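Side-chain contacts in saframycin Mx1 synthetase B (Legionella pneumophila subsp. pneumophila, PDB 3KXW), which belongs to the ANL clan of AMP-binding enzymes, pairing a large AMP-binding region with a smaller C-terminal one: residues A491-E496 and Y500-M505; E527-Y530 and E536-T539. One frame throughout, in Å; residues are numbered along the deposited sequence.

In the fold
Contact 1 joins the two arms of a beta hairpin, and contact 2 packs the helix that follows it, 515-533, against the loop leading into strand 539-544. That strand lies beside the hairpin's second arm, so the two contacts, with centres about 11 Å apart, meet where the two inner strands of the sheet, 499-508 and 539-544, run side by side. Two probable backbone hydrogen bonds join them: H538 N to L502 O at 2.9 Å, and V504 N to T539 O at 2.9 Å. The side chains of Y500 and E536 lie about 10 and 9 Å from the bound 5'-O-[(S)-(dodecanoyloxy)(hydroxy)phosphoryl]adenosine, so both contacts lie near the ligand without reaching it.

Contact 1: residues A491-E496 and Y500-M505; sequences AFVIQE and YKLTVM
Q495 lies across the Y500 ring near the turn of an antiparallel beta hairpin, strands 486-496 and 499-508. With CG anti to the backbone N (chi1 -171°) and the chain extended beyond it, Q495 runs over one ring face: its CG is 3.8 Å from the Y500 ring centroid, a CH-pi contact, and its amide is stacked only 10° from the ring plane. Q495 NE2 comes near Y500 OH at too poor an angle for a hydrogen bond. V493 CG1 meets the edge of the same ring, 3.9 Å from Y500 CD1.

On the opposite face of the sheet the F492 ring packs against T503. T503 CB sits over its ring, 4.3 Å from the F492 centroid, while I494 CD1 lies at the ring edge, in plane. I494 CG1 also rests 3.7 Å from T503 OG1. Farther along, E496 OE2 reaches the aliphatic part of K501, 3.3 Å from CD, rather than its amine.

Four backbone bonds between F492 and T503 and between I494 and K501 fix these pairings; the straightest, I494 N to K501 O, spans 3.0 Å at 173°. Helix 469-479 packs on A491, L502 and V504, whereas helix 554-567 meets F492 and I494 and sends R562 NH2 to hydrogen-bond V493 O.

Contact 2: residues E527-Y530 and E536-T539; sequences ELVY and EVHT
V529 meets V537 through a single methyl, V537 CG2, which touches the whole branched end of its partner. Starting at V529 CB, which its helix directs toward the loop, the first neighbour is V537 CG2 at 3.8 Å. The side chain forks at this CB, and its two methyls lie one bond farther out. V529 CG2 is again 3.8 Å from V537 CG2, and V529 CG1, the branch anti to its own backbone N (chi1 176°), lies 4.0 Å from the same methyl. One carbon thus fits against the branch point and both tips, with the two side chains crossing at about a right angle. The contact is purely apolar, and both valines are buried.

The arrangement is a helix-to-strand connection folding back on itself: helix 515-533 ends, the chain turns, and the loop before strand 539-544 passes alongside the last turns of the helix. V529 also touches L535 within that turn, and V537 extends the apolar packing to V504 of strand 499-508.

A second, looser meeting lies between Y530 and E536. The methylene E536 CG approaches the rim of the tyrosine ring near its plane, 4.3 Å from Y530 CD1. Both side chains face the AMP-binding region: each touches F269 of helix 269-277, and Y530 additionally packs on W214, P216, P242 and L246. Within the loop, the backbone oxygen of E536 sits over one face of the H538 ring, 3.3 Å above its plane and displaced toward the rim.

Contact 1: residues A491-E496 and Y500-M505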
ATOM      1  N   ALA A 491      17.405  -1.444 -15.149  1.00 15.76           N
ATOM      2  CA  ALA A 491      16.371  -0.702 -14.431  1.00 16.00           C
ATOM      3  C   ALA A 491      17.040   0.391 -13.617  1.00 17.99           C
ATOM      4  O   ALA A 491      18.094   0.179 -13.057  1.00 18.62           O
ATOM      5  CB  ALA A 491      15.602  -1.629 -13.511  1.00 15.47           C
ATOM      6  N   PHE A 492      16.408   1.552 -13.543  1.00 17.67           N
ATOM      7  CA  PHE A 492      16.980   2.659 -12.804  1.00 19.62           C
ATOM      8  C   PHE A 492      15.922   3.706 -12.611  1.00 19.72           C
ATOM      9  O   PHE A 492      14.909   3.711 -13.309  1.00 17.82           O
ATOM     10  CB  PHE A 492      18.186   3.250 -13.539  1.00 19.50           C
ATOM     11  CG  PHE A 492      17.934   3.554 -14.984  1.00 19.79           C
ATOM     12  CD1 PHE A 492      17.534   4.822 -15.386  1.00 22.54           C
ATOM     13  CD2 PHE A 492      18.078   2.574 -15.945  1.00 20.35           C
ATOM     14  CE1 PHE A 492      17.292   5.106 -16.723  1.00 23.42           C
ATOM     15  CE2 PHE A 492      17.834   2.855 -17.288  1.00 22.41           C
ATOM     16  CZ  PHE A 492      17.451   4.122 -17.674  1.00 23.01           C
ATOM     17  N   VAL A 493      16.180   4.626 -11.692  1.00 20.35           N
ATOM     18  CA  VAL A 493      15.253   5.723 -11.451  1.00 21.37           C
ATOM     19  C   VAL A 493      15.814   7.031 -11.959  1.00 25.60           C
ATOM     20  O   VAL A 493      16.982   7.363 -11.715  1.00 24.60           O
ATOM     21  CB  VAL A 493      14.951   5.873  -9.951  1.00 23.85           C
ATOM     22  CG1 VAL A 493      13.990   7.052  -9.715  1.00 25.13           C
ATOM     23  CG2 VAL A 493      14.354   4.601  -9.428  1.00 25.04           C
ATOM     24  N   ILE A 494      14.964   7.769 -12.665  1.00 25.02           N
ATOM     25  CA  ILE A 494      15.301   9.062 -13.242  1.00 26.71           C
ATOM     26  C   ILE A 494      14.551  10.125 -12.475  1.00 27.90           C
ATOM     27  O   ILE A 494      13.370   9.944 -12.191  1.00 24.93           O
ATOM     28  CB  ILE A 494      14.832   9.109 -14.709  1.00 26.60           C
ATOM     29  CG1 ILE A 494      15.623   8.089 -15.517  1.00 29.00           C
ATOM     30  CG2 ILE A 494      14.976  10.497 -15.302  1.00 33.99           C
ATOM     31  CD1 ILE A 494      17.089   8.123 -15.200  1.00 30.60           C
ATOM     32  N   GLN A 495      15.222  11.219 -12.118  1.00 28.20           N
ATOM     33  CA  GLN A 495      14.491  12.363 -11.565  1.00 29.03           C
ATOM     34  C   GLN A 495      14.232  13.345 -12.685  1.00 32.47           C
ATOM     35  O   GLN A 495      15.154  13.748 -13.382  1.00 31.21           O
ATOM     36  CB  GLN A 495      15.232  13.046 -10.425  1.00 31.30           C
ATOM     37  CG  GLN A 495      14.346  14.078  -9.736  1.00 32.57           C
ATOM     38  CD  GLN A 495      15.089  14.940  -8.729  1.00 35.52           C
ATOM     39  OE1 GLN A 495      16.309  14.876  -8.614  1.00 36.78           O
ATOM     40  NE2 GLN A 495      14.342  15.755  -7.987  1.00 42.93           N
ATOM     41  N   GLU A 496      12.974  13.718 -12.869  1.00 31.49           N
ATOM     42  CA  GLU A 496      12.583  14.429 -14.071  1.00 34.56           C
ATOM     43  C   GLU A 496      11.530  15.472 -13.726  1.00 37.89           C
ATOM     44  O   GLU A 496      10.362  15.143 -13.521  1.00 36.58           O
ATOM     45  CB  GLU A 496      12.056  13.418 -15.090  1.00 37.43           C
ATOM     46  CG  GLU A 496      11.542  13.996 -16.391  1.00 38.04           C
ATOM     47  CD  GLU A 496      11.459  12.939 -17.459  1.00 39.58           C
ATOM     48  OE1 GLU A 496      12.432  12.802 -18.226  1.00 39.79           O
ATOM     49  OE2 GLU A 496      10.440  12.219 -17.509  1.00 42.40           O
ATOM     50  N   TYR A 500       9.995  11.460  -9.620  1.00 23.47           N
ATOM     51  CA  TYR A 500      10.899  10.344  -9.856  1.00 24.33           C
ATOM     52  C   TYR A 500      10.189   9.277 -10.677  1.00 24.70           C
ATOM     53  O   TYR A 500       9.016   9.013 -10.461  1.00 21.95           O
ATOM     54  CB  TYR A 500      11.395   9.760  -8.539  1.00 24.38           C
ATOM     55  CG  TYR A 500      12.351  10.663  -7.796  1.00 26.15           C
ATOM     56  CD1 TYR A 500      13.729  10.572  -8.001  1.00 24.78           C
ATOM     57  CD2 TYR A 500      11.880  11.612  -6.898  1.00 27.38           C
ATOM     58  CE1 TYR A 500      14.609  11.393  -7.318  1.00 28.87           C
ATOM     59  CE2 TYR A 500      12.747  12.447  -6.221  1.00 28.83           C
ATOM     60  CZ  TYR A 500      14.108  12.334  -6.428  1.00 29.25           C
ATOM     61  OH  TYR A 500      14.958  13.162  -5.742  1.00 28.62           O
ATOM     62  N   LYS A 501      10.900   8.666 -11.619  1.00 21.33           N
ATOM     63  CA  LYS A 501      10.277   7.667 -12.496  1.00 21.66           C
ATOM     64  C   LYS A 501      11.143   6.419 -12.564  1.00 20.22           C
ATOM     65  O   LYS A 501      12.268   6.480 -13.024  1.00 18.69           O
ATOM     66  CB  LYS A 501      10.079   8.234 -13.906  1.00 24.63           C
ATOM     67  CG  LYS A 501       9.371   9.600 -13.962  1.00 26.77           C
ATOM     68  CD  LYS A 501       9.055  10.045 -15.401  1.00 31.57           C
ATOM     69  CE  LYS A 501       7.770   9.399 -15.910  1.00 31.56           C
ATOM     70  NZ  LYS A 501       6.636   9.617 -14.955  1.00 31.76           N
ATOM     71  N   LEU A 502      10.619   5.306 -12.073  1.00 18.00           N
ATOM     72  CA  LEU A 502      11.283   4.031 -12.238  1.00 16.24           C
ATOM     73  C   LEU A 502      11.247   3.677 -13.714  1.00 15.77           C
ATOM     74  O   LEU A 502      10.177   3.657 -14.332  1.00 16.96           O
ATOM     75  CB  LEU A 502      10.572   2.966 -11.423  1.00 16.42           C
ATOM     76  CG  LEU A 502      11.035   1.534 -11.620  1.00 16.07           C
ATOM     77  CD1 LEU A 502      12.570   1.403 -11.456  1.00 18.32           C
ATOM     78  CD2 LEU A 502      10.270   0.586 -10.672  1.00 18.03           C
ATOM     79  N   THR A 503      12.406   3.379 -14.274  1.00 15.03           N
ATOM     80  CA  THR A 503      12.525   3.206 -15.725  1.00 16.79           C
ATOM     81  C   THR A 503      13.138   1.862 -16.025  1.00 16.77           C
ATOM     82  O   THR A 503      14.132   1.511 -15.431  1.00 15.04           O
ATOM     83  CB  THR A 503      13.418   4.301 -16.304  1.00 17.48           C
ATOM     84  OG1 THR A 503      12.892   5.580 -15.917  1.00 17.90           O
ATOM     85  CG2 THR A 503      13.489   4.222 -17.840  1.00 18.32           C
ATOM     86  N   VAL A 504      12.549   1.108 -16.949  1.00 15.34           N
ATOM     87  CA  VAL A 504      13.095  -0.188 -17.311  1.00 15.92           C
ATOM     88  C   VAL A 504      13.421  -0.146 -18.791  1.00 14.14           C
ATOM     89  O   VAL A 504      12.587   0.258 -19.583  1.00 15.15           O
ATOM     90  CB  VAL A 504      12.091  -1.323 -17.044  1.00 16.26           C
ATOM     91  CG1 VAL A 504      12.581  -2.634 -17.678  1.00 17.07           C
ATOM     92  CG2 VAL A 504      11.830  -1.479 -15.528  1.00 17.31           C
HETATM   93  N   MSE A 505      14.633  -0.535 -19.165  1.00 16.57           N
HETATM   94  CA  MSE A 505      14.986  -0.599 -20.590  1.00 16.57           C
HETATM   95  C   MSE A 505      15.346  -2.034 -20.964  1.00 16.48           C
HETATM   96  O   MSE A 505      16.124  -2.674 -20.260  1.00 17.99           O
HETATM   97  CB  MSE A 505      16.176   0.318 -20.893  1.00 16.24           C
HETATM   98  CG  MSE A 505      16.501   0.447 -22.370  1.00 19.71           C
HETATM   99 SE   MSE A 505      17.961   1.754 -22.632  1.00 39.48          SE
HETATM  100  CE  MSE A 505      16.964   3.384 -22.158  1.00 29.46           C
TER

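Contact 2: residues E527-Y530 and E536-T539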
ATOM      1  N   GLU A 527       3.399  -5.750 -14.540  1.00 18.30           N
ATOM      2  CA  GLU A 527       2.907  -6.762 -13.589  1.00 20.39           C
ATOM      3  C   GLU A 527       4.022  -7.511 -12.843  1.00 21.04           C
ATOM      4  O   GLU A 527       3.961  -7.723 -11.629  1.00 20.36           O
ATOM      5  CB  GLU A 527       1.978  -7.739 -14.305  1.00 20.86           C
ATOM      6  CG  GLU A 527       1.483  -8.880 -13.424  1.00 24.46           C
ATOM      7  CD  GLU A 527       0.735  -9.946 -14.231  1.00 29.69           C
ATOM      8  OE1 GLU A 527      -0.190  -9.585 -15.005  1.00 32.51           O
ATOM      9  OE2 GLU A 527       1.094 -11.132 -14.112  1.00 31.38           O
ATOM     10  N   LEU A 528       5.068  -7.885 -13.567  1.00 19.69           N
ATOM     11  CA  LEU A 528       6.189  -8.584 -12.951  1.00 17.04           C
ATOM     12  C   LEU A 528       6.845  -7.803 -11.836  1.00 17.87           C
ATOM     13  O   LEU A 528       7.099  -8.344 -10.760  1.00 20.34           O
ATOM     14  CB  LEU A 528       7.244  -8.942 -14.007  1.00 17.43           C
ATOM     15  CG  LEU A 528       8.476  -9.665 -13.469  1.00 20.15           C
ATOM     16  CD1 LEU A 528       8.105 -11.075 -13.003  1.00 20.71           C
ATOM     17  CD2 LEU A 528       9.555  -9.737 -14.539  1.00 20.38           C
ATOM     18  N   VAL A 529       7.154  -6.533 -12.090  1.00 16.77           N
ATOM     19  CA  VAL A 529       7.846  -5.724 -11.100  1.00 18.73           C
ATOM     20  C   VAL A 529       6.919  -5.427  -9.902  1.00 17.53           C
ATOM     21  O   VAL A 529       7.345  -5.416  -8.748  1.00 18.32           O
ATOM     22  CB  VAL A 529       8.355  -4.415 -11.743  1.00 17.53           C
ATOM     23  CG1 VAL A 529       8.984  -3.523 -10.694  1.00 17.38           C
ATOM     24  CG2 VAL A 529       9.352  -4.751 -12.873  1.00 17.83           C
ATOM     25  N   TYR A 530       5.654  -5.183 -10.189  1.00 18.50           N
ATOM     26  CA  TYR A 530       4.682  -4.956  -9.120  1.00 17.77           C
ATOM     27  C   TYR A 530       4.593  -6.153  -8.168  1.00 20.02           C
ATOM     28  O   TYR A 530       4.618  -5.984  -6.940  1.00 22.77           O
ATOM     29  CB  TYR A 530       3.314  -4.647  -9.698  1.00 17.02           C
ATOM     30  CG  TYR A 530       2.295  -4.327  -8.630  1.00 18.54           C
ATOM     31  CD1 TYR A 530       2.079  -3.022  -8.208  1.00 18.98           C
ATOM     32  CD2 TYR A 530       1.566  -5.352  -8.023  1.00 19.82           C
ATOM     33  CE1 TYR A 530       1.136  -2.740  -7.215  1.00 20.29           C
ATOM     34  CE2 TYR A 530       0.624  -5.079  -7.040  1.00 20.88           C
ATOM     35  CZ  TYR A 530       0.411  -3.779  -6.641  1.00 21.99           C
ATOM     36  OH  TYR A 530      -0.541  -3.539  -5.657  1.00 20.81           O
ATOM     37  N   GLU A 536       6.153   0.275  -8.876  1.00 17.04           N
ATOM     38  CA  GLU A 536       5.461   0.573 -10.134  1.00 18.53           C
ATOM     39  C   GLU A 536       6.382   1.162 -11.195  1.00 17.74           C
ATOM     40  O   GLU A 536       6.908   2.256 -11.012  1.00 17.84           O
ATOM     41  CB  GLU A 536       4.308   1.550  -9.902  1.00 21.32           C
ATOM     42  CG  GLU A 536       3.314   1.092  -8.857  1.00 20.56           C
ATOM     43  CD  GLU A 536       3.635   1.673  -7.509  1.00 26.17           C
ATOM     44  OE1 GLU A 536       4.824   1.709  -7.149  1.00 33.59           O
ATOM     45  OE2 GLU A 536       2.714   2.124  -6.801  1.00 29.91           O
ATOM     46  N   VAL A 537       6.552   0.458 -12.317  1.00 17.73           N
ATOM     47  CA  VAL A 537       7.329   1.004 -13.449  1.00 16.57           C
ATOM     48  C   VAL A 537       6.616   2.165 -14.140  1.00 18.04           C
ATOM     49  O   VAL A 537       5.447   2.050 -14.509  1.00 19.24           O
ATOM     50  CB  VAL A 537       7.617  -0.067 -14.511  1.00 17.90           C
ATOM     51  CG1 VAL A 537       8.433   0.549 -15.656  1.00 16.84           C
ATOM     52  CG2 VAL A 537       8.368  -1.245 -13.886  1.00 16.85           C
ATOM     53  N   HIS A 538       7.319   3.282 -14.339  1.00 18.35           N
ATOM     54  CA  HIS A 538       6.701   4.464 -14.926  1.00 18.14           C
ATOM     55  C   HIS A 538       6.993   4.592 -16.407  1.00 18.39           C
ATOM     56  O   HIS A 538       6.169   5.112 -17.182  1.00 17.13           O
ATOM     57  CB  HIS A 538       7.139   5.725 -14.191  1.00 22.15           C
ATOM     58  CG  HIS A 538       6.874   5.674 -12.716  1.00 24.23           C
ATOM     59  ND1 HIS A 538       5.601   5.722 -12.186  1.00 27.10           N
ATOM     60  CD2 HIS A 538       7.720   5.541 -11.661  1.00 24.07           C
ATOM     61  CE1 HIS A 538       5.676   5.635 -10.866  1.00 27.86           C
ATOM     62  NE2 HIS A 538       6.950   5.528 -10.523  1.00 28.82           N
ATOM     63  N   THR A 539       8.160   4.088 -16.794  1.00 16.38           N
ATOM     64  CA  THR A 539       8.631   4.228 -18.149  1.00 15.61           C
ATOM     65  C   THR A 539       9.303   2.935 -18.579  1.00 15.61           C
ATOM     66  O   THR A 539      10.111   2.369 -17.843  1.00 14.41           O
ATOM     67  CB  THR A 539       9.676   5.381 -18.258  1.00 18.01           C
ATOM     68  OG1 THR A 539       9.104   6.611 -17.786  1.00 18.95           O
ATOM     69  CG2 THR A 539      10.141   5.549 -19.686  1.00 17.33           C
TER